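Local atomic coordinates of glycine betaine/carnitine/choline ABC transporter (Staphylococcus aureus subsp. aureus Mu50, PDB entry 3O66), a protein that probably binds glycine betaine, carnitine or choline as the substrate-binding component of an ABC transport system. Residues 13-18 against 44-49; 27-32 against 266-271. One frame throughout, in Å; residues are numbered along the deposited sequence.

Interaction 1. Residues 13-18 against 44-49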
ATOM      1  N   ILE A  13     -13.331   1.073 -12.141  1.00 25.23           N
ATOM      2  CA  ILE A  13     -12.398   0.985 -11.037  1.00 24.21           C
ATOM      3  C   ILE A  13     -11.098   1.701 -11.415  1.00 24.21           C
ATOM      4  O   ILE A  13     -10.392   1.306 -12.384  1.00 25.30           O
ATOM      5  CB  ILE A  13     -12.055  -0.501 -10.709  1.00 24.12           C
ATOM      6  CG1 ILE A  13     -13.341  -1.321 -10.502  1.00 23.64           C
ATOM      7  CG2 ILE A  13     -11.059  -0.577  -9.532  1.00 22.73           C
ATOM      8  CD1 ILE A  13     -13.145  -2.851 -10.396  1.00 23.93           C
ATOM      9  N   THR A  14     -10.733   2.709 -10.635  1.00 22.65           N
ATOM     10  CA  THR A  14      -9.500   3.406 -10.929  1.00 23.11           C
ATOM     11  C   THR A  14      -8.302   2.561 -10.499  1.00 23.36           C
ATOM     12  O   THR A  14      -8.333   1.889  -9.426  1.00 23.09           O
ATOM     13  CB  THR A  14      -9.384   4.740 -10.203  1.00 22.50           C
ATOM     14  OG1 THR A  14      -9.259   4.480  -8.795  1.00 22.87           O
ATOM     15  CG2 THR A  14     -10.568   5.611 -10.476  1.00 23.65           C
ATOM     16  N   ALA A  15      -7.264   2.589 -11.331  1.00 24.38           N
ATOM     17  CA  ALA A  15      -6.020   1.915 -10.995  1.00 24.30           C
ATOM     18  C   ALA A  15      -4.833   2.788 -11.334  1.00 25.75           C
ATOM     19  O   ALA A  15      -4.848   3.512 -12.366  1.00 26.76           O
ATOM     20  CB  ALA A  15      -5.933   0.605 -11.713  1.00 24.88           C
ATOM     21  N   LEU A  16      -3.811   2.729 -10.470  1.00 24.86           N
ATOM     22  CA  LEU A  16      -2.549   3.418 -10.678  1.00 25.89           C
ATOM     23  C   LEU A  16      -1.749   2.569 -11.665  1.00 26.70           C
ATOM     24  O   LEU A  16      -2.142   1.438 -11.970  1.00 25.51           O
ATOM     25  CB  LEU A  16      -1.759   3.551  -9.340  1.00 25.34           C
ATOM     26  CG  LEU A  16      -2.443   4.294  -8.181  1.00 25.27           C
ATOM     27  CD1 LEU A  16      -1.605   4.173  -6.912  1.00 26.57           C
ATOM     28  CD2 LEU A  16      -2.713   5.779  -8.535  1.00 25.40           C
ATOM     29  N   SER A  17      -0.629   3.090 -12.153  1.00 28.31           N
ATOM     30  CA  SER A  17       0.293   2.279 -12.970  1.00 30.12           C
ATOM     31  C   SER A  17       1.121   1.233 -12.202  1.00 30.44           C
ATOM     32  O   SER A  17       1.909   0.487 -12.816  1.00 32.86           O
ATOM     33  CB  SER A  17       1.205   3.174 -13.856  1.00 32.32           C
ATOM     34  OG  SER A  17       1.784   4.217 -13.081  1.00 35.38           O
ATOM     35  N   THR A  18       0.915   1.124 -10.896  1.00 28.98           N
ATOM     36  CA  THR A  18       1.695   0.207 -10.052  1.00 28.06           C
ATOM     37  C   THR A  18       1.077  -1.179 -10.158  1.00 27.32           C
ATOM     38  O   THR A  18      -0.134  -1.297 -10.365  1.00 26.24           O
ATOM     39  CB  THR A  18       1.664   0.628  -8.576  1.00 27.76           C
ATOM     40  OG1 THR A  18       0.314   0.548  -8.069  1.00 26.54           O
ATOM     41  CG2 THR A  18       2.196   2.056  -8.404  1.00 28.02           C
ATOM     42  N   LEU A  44     -11.581  -1.077 -15.919  1.00 27.32           N
ATOM     43  CA  LEU A  44     -10.630  -0.288 -15.175  1.00 27.70           C
ATOM     44  C   LEU A  44     -10.380   1.039 -15.865  1.00 28.29           C
ATOM     45  O   LEU A  44     -10.402   1.117 -17.093  1.00 28.59           O
ATOM     46  CB  LEU A  44      -9.295  -1.027 -15.011  1.00 27.14           C
ATOM     47  CG  LEU A  44      -9.062  -1.989 -13.846  1.00 28.35           C
ATOM     48  CD1 LEU A  44     -10.183  -3.022 -13.647  1.00 28.37           C
ATOM     49  CD2 LEU A  44      -7.699  -2.671 -14.023  1.00 29.24           C
ATOM     50  N   VAL A  45     -10.175   2.066 -15.048  1.00 28.54           N
ATOM     51  CA  VAL A  45      -9.621   3.343 -15.505  1.00 30.11           C
ATOM     52  C   VAL A  45      -8.174   3.285 -15.040  1.00 30.54           C
ATOM     53  O   VAL A  45      -7.840   3.626 -13.898  1.00 30.29           O
ATOM     54  CB  VAL A  45     -10.388   4.547 -14.934  1.00 29.71           C
ATOM     55  CG1 VAL A  45      -9.755   5.859 -15.396  1.00 30.65           C
ATOM     56  CG2 VAL A  45     -11.876   4.501 -15.379  1.00 30.44           C
ATOM     57  N   ASN A  46      -7.332   2.803 -15.942  1.00 32.32           N
ATOM     58  CA  ASN A  46      -6.015   2.293 -15.604  1.00 33.65           C
ATOM     59  C   ASN A  46      -4.929   3.336 -15.827  1.00 34.55           C
ATOM     60  O   ASN A  46      -5.179   4.385 -16.432  1.00 34.42           O
ATOM     61  CB  ASN A  46      -5.730   1.036 -16.449  1.00 35.05           C
ATOM     62  CG  ASN A  46      -4.954  -0.026 -15.678  1.00 36.67           C
ATOM     63  OD1 ASN A  46      -4.278   0.279 -14.676  1.00 37.86           O
ATOM     64  ND2 ASN A  46      -5.004  -1.272 -16.167  1.00 36.12           N
ATOM     65  N   ASN A  47      -3.739   3.032 -15.302  1.00 34.49           N
ATOM     66  CA  ASN A  47      -2.520   3.838 -15.447  1.00 35.18           C
ATOM     67  C   ASN A  47      -2.595   5.274 -14.951  1.00 34.51           C
ATOM     68  O   ASN A  47      -1.991   6.178 -15.546  1.00 35.83           O
ATOM     69  CB  ASN A  47      -2.020   3.801 -16.895  1.00 37.51           C
ATOM     70  CG  ASN A  47      -1.729   2.391 -17.367  1.00 40.36           C
ATOM     71  OD1 ASN A  47      -2.230   1.968 -18.404  1.00 44.18           O
ATOM     72  ND2 ASN A  47      -0.928   1.649 -16.598  1.00 42.19           N
ATOM     73  N   LEU A  48      -3.325   5.500 -13.865  1.00 32.02           N
ATOM     74  CA  LEU A  48      -3.457   6.856 -13.335  1.00 30.93           C
ATOM     75  C   LEU A  48      -2.208   7.207 -12.540  1.00 31.19           C
ATOM     76  O   LEU A  48      -1.577   6.312 -11.944  1.00 29.81           O
ATOM     77  CB  LEU A  48      -4.706   6.992 -12.468  1.00 30.08           C
ATOM     78  CG  LEU A  48      -6.045   6.632 -13.136  1.00 29.41           C
ATOM     79  CD1 LEU A  48      -7.208   6.994 -12.234  1.00 27.91           C
ATOM     80  CD2 LEU A  48      -6.149   7.360 -14.490  1.00 31.24           C
ATOM     81  N   GLY A  49      -1.862   8.500 -12.526  1.00 31.27           N
ATOM     82  CA  GLY A  49      -0.552   8.946 -12.034  1.00 31.54           C
ATOM     83  C   GLY A  49      -0.402   9.035 -10.523  1.00 30.95           C
ATOM     84  O   GLY A  49       0.707   8.953 -10.012  1.00 30.40           O
TER
HETATM   85  O   HOH W   1       0.879   5.684 -10.919  1.00 42.50           O
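The carbonyl oxygen L48 O collects three contacts: water 1 donates to it at 2.7 Å, the CA-H of L16 leans on it, and S17 N reaches it through a weak, bent bond of 3.4 Å. The same water hydrogen-bonds S17 OG, tying the ends of both strands together. Earlier residues form regular parallel pairing: V45 N donates to I13 O and A15 N to V45 O, both at 2.8 Å. A beta bulge then breaks the register. N46 and N47 together face A15; N47 has a left-handed backbone, and A15 O takes L48 N (2.9 Å, 170°), in the carbonyl plane on a lone pair. Within the bulge N46 OD1 accepts N47 N at 2.9 Å and also Q22 NE2, which probably holds the amide in place; the same oxygen lies against A15 CB at 3.4 Å. With CG anti to its carbonyl carbon (chi1 -57°), L48 lays its CG close to A15 O and sends CD1 to T14 CB, 3.7 Å away; the two side chains cross at about a right angle. T14 OG1 is anchored by Q54 OE1 and S66 OG, which probably fixes its rotation. Strand 12-16, helix 19-35 and strand 43-48 make a beta-alpha-beta unit of the substrate-binding fold; 43-48 is an outer strand of its sheet, beside 12-16, which pairs in turn with 65-70. Helix 19-35, the crossover, packs on A15, L44 and N47, whereas helix 51-60 covers T14, L16 and L48.

Interaction 2. Residues 27-32 against 266-271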
HETATM    1  N   MSE A  27      -8.640  -7.750  -9.108  1.00 21.31           N
HETATM    2  CA  MSE A  27      -9.217  -8.690  -8.164  1.00 22.23           C
HETATM    3  C   MSE A  27     -10.656  -8.280  -7.869  1.00 22.49           C
HETATM    4  O   MSE A  27     -11.555  -9.129  -7.907  1.00 22.20           O
HETATM    5  CB  MSE A  27      -8.353  -8.766  -6.900  1.00 21.55           C
HETATM    6  CG  MSE A  27      -8.664  -9.876  -5.964  1.00 23.17           C
HETATM    7 SE   MSE A  27      -7.518  -9.665  -4.370  0.75 25.24          SE
HETATM    8  CE  MSE A  27      -5.738 -10.070  -5.092  1.00 23.36           C
ATOM      9  N   LEU A  28     -10.886  -6.973  -7.678  1.00 21.95           N
ATOM     10  CA  LEU A  28     -12.256  -6.463  -7.491  1.00 23.35           C
ATOM     11  C   LEU A  28     -13.085  -6.708  -8.735  1.00 23.82           C
ATOM     12  O   LEU A  28     -14.246  -7.110  -8.639  1.00 23.86           O
ATOM     13  CB  LEU A  28     -12.266  -4.964  -7.151  1.00 23.59           C
ATOM     14  CG  LEU A  28     -11.782  -4.605  -5.742  1.00 26.06           C
ATOM     15  CD1 LEU A  28     -11.622  -3.090  -5.635  1.00 25.61           C
ATOM     16  CD2 LEU A  28     -12.741  -5.119  -4.670  1.00 29.27           C
ATOM     17  N   ARG A  29     -12.487  -6.507  -9.911  1.00 24.08           N
ATOM     18  CA  ARG A  29     -13.242  -6.672 -11.167  1.00 24.20           C
ATOM     19  C   ARG A  29     -13.725  -8.123 -11.289  1.00 23.85           C
ATOM     20  O   ARG A  29     -14.909  -8.391 -11.613  1.00 24.09           O
ATOM     21  CB  ARG A  29     -12.384  -6.280 -12.392  1.00 24.57           C
ATOM     22  CG  ARG A  29     -13.025  -6.654 -13.730  1.00 25.51           C
ATOM     23  CD  ARG A  29     -12.078  -6.331 -14.894  1.00 28.91           C
ATOM     24  NE  ARG A  29     -10.877  -7.188 -14.912  1.00 28.28           N
ATOM     25  CZ  ARG A  29     -10.812  -8.394 -15.466  1.00 28.32           C
ATOM     26  NH1 ARG A  29     -11.875  -8.918 -16.069  1.00 27.89           N
ATOM     27  NH2 ARG A  29      -9.671  -9.076 -15.433  1.00 27.89           N
ATOM     28  N   LEU A  30     -12.802  -9.056 -11.054  1.00 22.47           N
ATOM     29  CA  LEU A  30     -13.111 -10.470 -11.177  1.00 22.71           C
ATOM     30  C   LEU A  30     -14.062 -10.947 -10.099  1.00 23.49           C
ATOM     31  O   LEU A  30     -14.914 -11.799 -10.348  1.00 23.42           O
ATOM     32  CB  LEU A  30     -11.831 -11.328 -11.240  1.00 21.95           C
ATOM     33  CG  LEU A  30     -10.946 -11.164 -12.483  1.00 22.52           C
ATOM     34  CD1 LEU A  30      -9.516 -11.647 -12.187  1.00 24.56           C
ATOM     35  CD2 LEU A  30     -11.516 -11.881 -13.759  1.00 24.18           C
ATOM     36  N   LEU A  31     -13.923 -10.390  -8.898  1.00 23.20           N
ATOM     37  CA  LEU A  31     -14.755 -10.821  -7.795  1.00 23.68           C
ATOM     38  C   LEU A  31     -16.181 -10.324  -8.018  1.00 24.21           C
ATOM     39  O   LEU A  31     -17.129 -11.057  -7.760  1.00 26.07           O
ATOM     40  CB  LEU A  31     -14.186 -10.296  -6.473  1.00 23.03           C
ATOM     41  CG  LEU A  31     -14.859 -10.764  -5.198  1.00 24.32           C
ATOM     42  CD1 LEU A  31     -14.915 -12.283  -5.082  1.00 25.82           C
ATOM     43  CD2 LEU A  31     -14.117 -10.135  -4.004  1.00 26.34           C
ATOM     44  N   ILE A  32     -16.332  -9.096  -8.518  1.00 23.81           N
ATOM     45  CA  ILE A  32     -17.664  -8.563  -8.855  1.00 24.05           C
ATOM     46  C   ILE A  32     -18.298  -9.385  -9.975  1.00 25.35           C
ATOM     47  O   ILE A  32     -19.471  -9.774  -9.884  1.00 26.11           O
ATOM     48  CB  ILE A  32     -17.609  -7.069  -9.199  1.00 23.97           C
ATOM     49  CG1 ILE A  32     -17.265  -6.274  -7.917  1.00 23.07           C
ATOM     50  CG2 ILE A  32     -18.919  -6.600  -9.854  1.00 24.59           C
ATOM     51  CD1 ILE A  32     -16.720  -4.880  -8.203  1.00 24.42           C
ATOM     52  N   GLU A 266       0.965 -11.062 -15.745  1.00 29.92           N
ATOM     53  CA  GLU A 266      -0.092 -10.042 -15.764  1.00 29.42           C
ATOM     54  C   GLU A 266      -0.803  -9.870 -14.398  1.00 26.99           C
ATOM     55  O   GLU A 266      -1.200 -10.854 -13.774  1.00 26.21           O
ATOM     56  CB  GLU A 266      -1.126 -10.395 -16.835  1.00 30.70           C
ATOM     57  CG  GLU A 266      -0.631 -10.172 -18.271  1.00 35.09           C
ATOM     58  CD  GLU A 266      -0.369  -8.702 -18.585  1.00 39.04           C
ATOM     59  OE1 GLU A 266      -0.967  -7.793 -17.945  1.00 37.04           O
ATOM     60  OE2 GLU A 266       0.439  -8.464 -19.497  1.00 42.77           O
ATOM     61  N   PRO A 267      -0.979  -8.621 -13.938  1.00 25.56           N
ATOM     62  CA  PRO A 267      -1.766  -8.389 -12.714  1.00 23.95           C
ATOM     63  C   PRO A 267      -3.152  -9.079 -12.730  1.00 23.66           C
ATOM     64  O   PRO A 267      -3.578  -9.585 -11.680  1.00 22.96           O
ATOM     65  CB  PRO A 267      -1.912  -6.882 -12.681  1.00 24.12           C
ATOM     66  CG  PRO A 267      -0.588  -6.380 -13.335  1.00 23.99           C
ATOM     67  CD  PRO A 267      -0.338  -7.382 -14.438  1.00 26.04           C
ATOM     68  N   ALA A 268      -3.822  -9.128 -13.895  1.00 22.93           N
ATOM     69  CA  ALA A 268      -5.109  -9.823 -13.982  1.00 22.93           C
ATOM     70  C   ALA A 268      -4.982 -11.338 -13.728  1.00 23.22           C
ATOM     71  O   ALA A 268      -5.873 -11.951 -13.123  1.00 22.21           O
ATOM     72  CB  ALA A 268      -5.794  -9.551 -15.301  1.00 23.73           C
ATOM     73  N   VAL A 269      -3.870 -11.933 -14.172  1.00 23.40           N
ATOM     74  CA  VAL A 269      -3.611 -13.342 -13.925  1.00 24.07           C
ATOM     75  C   VAL A 269      -3.280 -13.574 -12.457  1.00 23.66           C
ATOM     76  O   VAL A 269      -3.758 -14.537 -11.848  1.00 23.91           O
ATOM     77  CB  VAL A 269      -2.485 -13.885 -14.860  1.00 25.65           C
ATOM     78  CG1 VAL A 269      -2.097 -15.322 -14.489  1.00 27.59           C
ATOM     79  CG2 VAL A 269      -2.930 -13.828 -16.291  1.00 27.84           C
ATOM     80  N   VAL A 270      -2.456 -12.700 -11.876  1.00 23.31           N
ATOM     81  CA  VAL A 270      -2.122 -12.828 -10.454  1.00 23.47           C
ATOM     82  C   VAL A 270      -3.407 -12.714  -9.597  1.00 23.66           C
ATOM     83  O   VAL A 270      -3.617 -13.502  -8.640  1.00 23.90           O
ATOM     84  CB  VAL A 270      -1.114 -11.725 -10.033  1.00 23.03           C
ATOM     85  CG1 VAL A 270      -0.855 -11.735  -8.485  1.00 23.22           C
ATOM     86  CG2 VAL A 270       0.204 -11.830 -10.861  1.00 24.85           C
ATOM     87  N   ALA A 271      -4.253 -11.740  -9.943  1.00 22.74           N
ATOM     88  CA  ALA A 271      -5.515 -11.530  -9.214  1.00 22.10           C
ATOM     89  C   ALA A 271      -6.398 -12.790  -9.274  1.00 22.84           C
ATOM     90  O   ALA A 271      -6.927 -13.234  -8.263  1.00 22.20           O
ATOM     91  CB  ALA A 271      -6.296 -10.270  -9.757  1.00 20.39           C
TER
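Short helical segments 27-32 and 267-271 cross at -54° with their axes 9.5 Å apart, and the backbones come nearest at M27 and A271, whose CA atoms are 4.8 Å apart. The A271 methyl makes the closest approach. Its CB presses against the backbone of selenomethionine M27, 3.5 Å from the amide N, and lies 3.8 Å from M27 CB. From there the M27 chain runs on with CG anti to the backbone N (chi1 -168°) and bends only at its last torsion, its side chain packing on F274 and L275 further along helix 267-277. One turn along, L30 points at the partner helix: its CD1 branch rests against the carbonyl oxygen A268 O at 3.8 Å and, more loosely, A271 CB at 4.3 Å. R29, bent at chi3, places NH2 3.9 Å from A268 CB, with the methyl at the edge of the guanidinium near its plane, while L30 CG lies over one face of the group, offset toward the rim. Its polar atoms look to their own helix: NE bonds H26 ND1 and NH1 forms a salt bridge with E33. The contact sets the last helix of the chain, 267-277, against the first, 19-35. The two segments share no hydrogen bond or salt bridge, so they meet by van der Waals contact alone, and the small A271 side chain is consistent with the close approach of the backbones at M27.

Helix 19-35 joins the two interactions, with the sheet of interaction 1 on one flank and helix 267-277 of interaction 2 on another. The centres lie about 13 Å apart, yet the contacts touch: I13 CD1 packs 3.7 Å from R29 N and 4.0 Å from L28 CB, and L44 CD1 meets R29 CD at 4.0 Å. H26 also serves both, touching L44 on the sheet and A268 and A271 on the other helix. The L16 side chain is about 4 Å from a bound triethylene glycol, probably from the crystallisation liquor, so it gives no firm evidence of the substrate site.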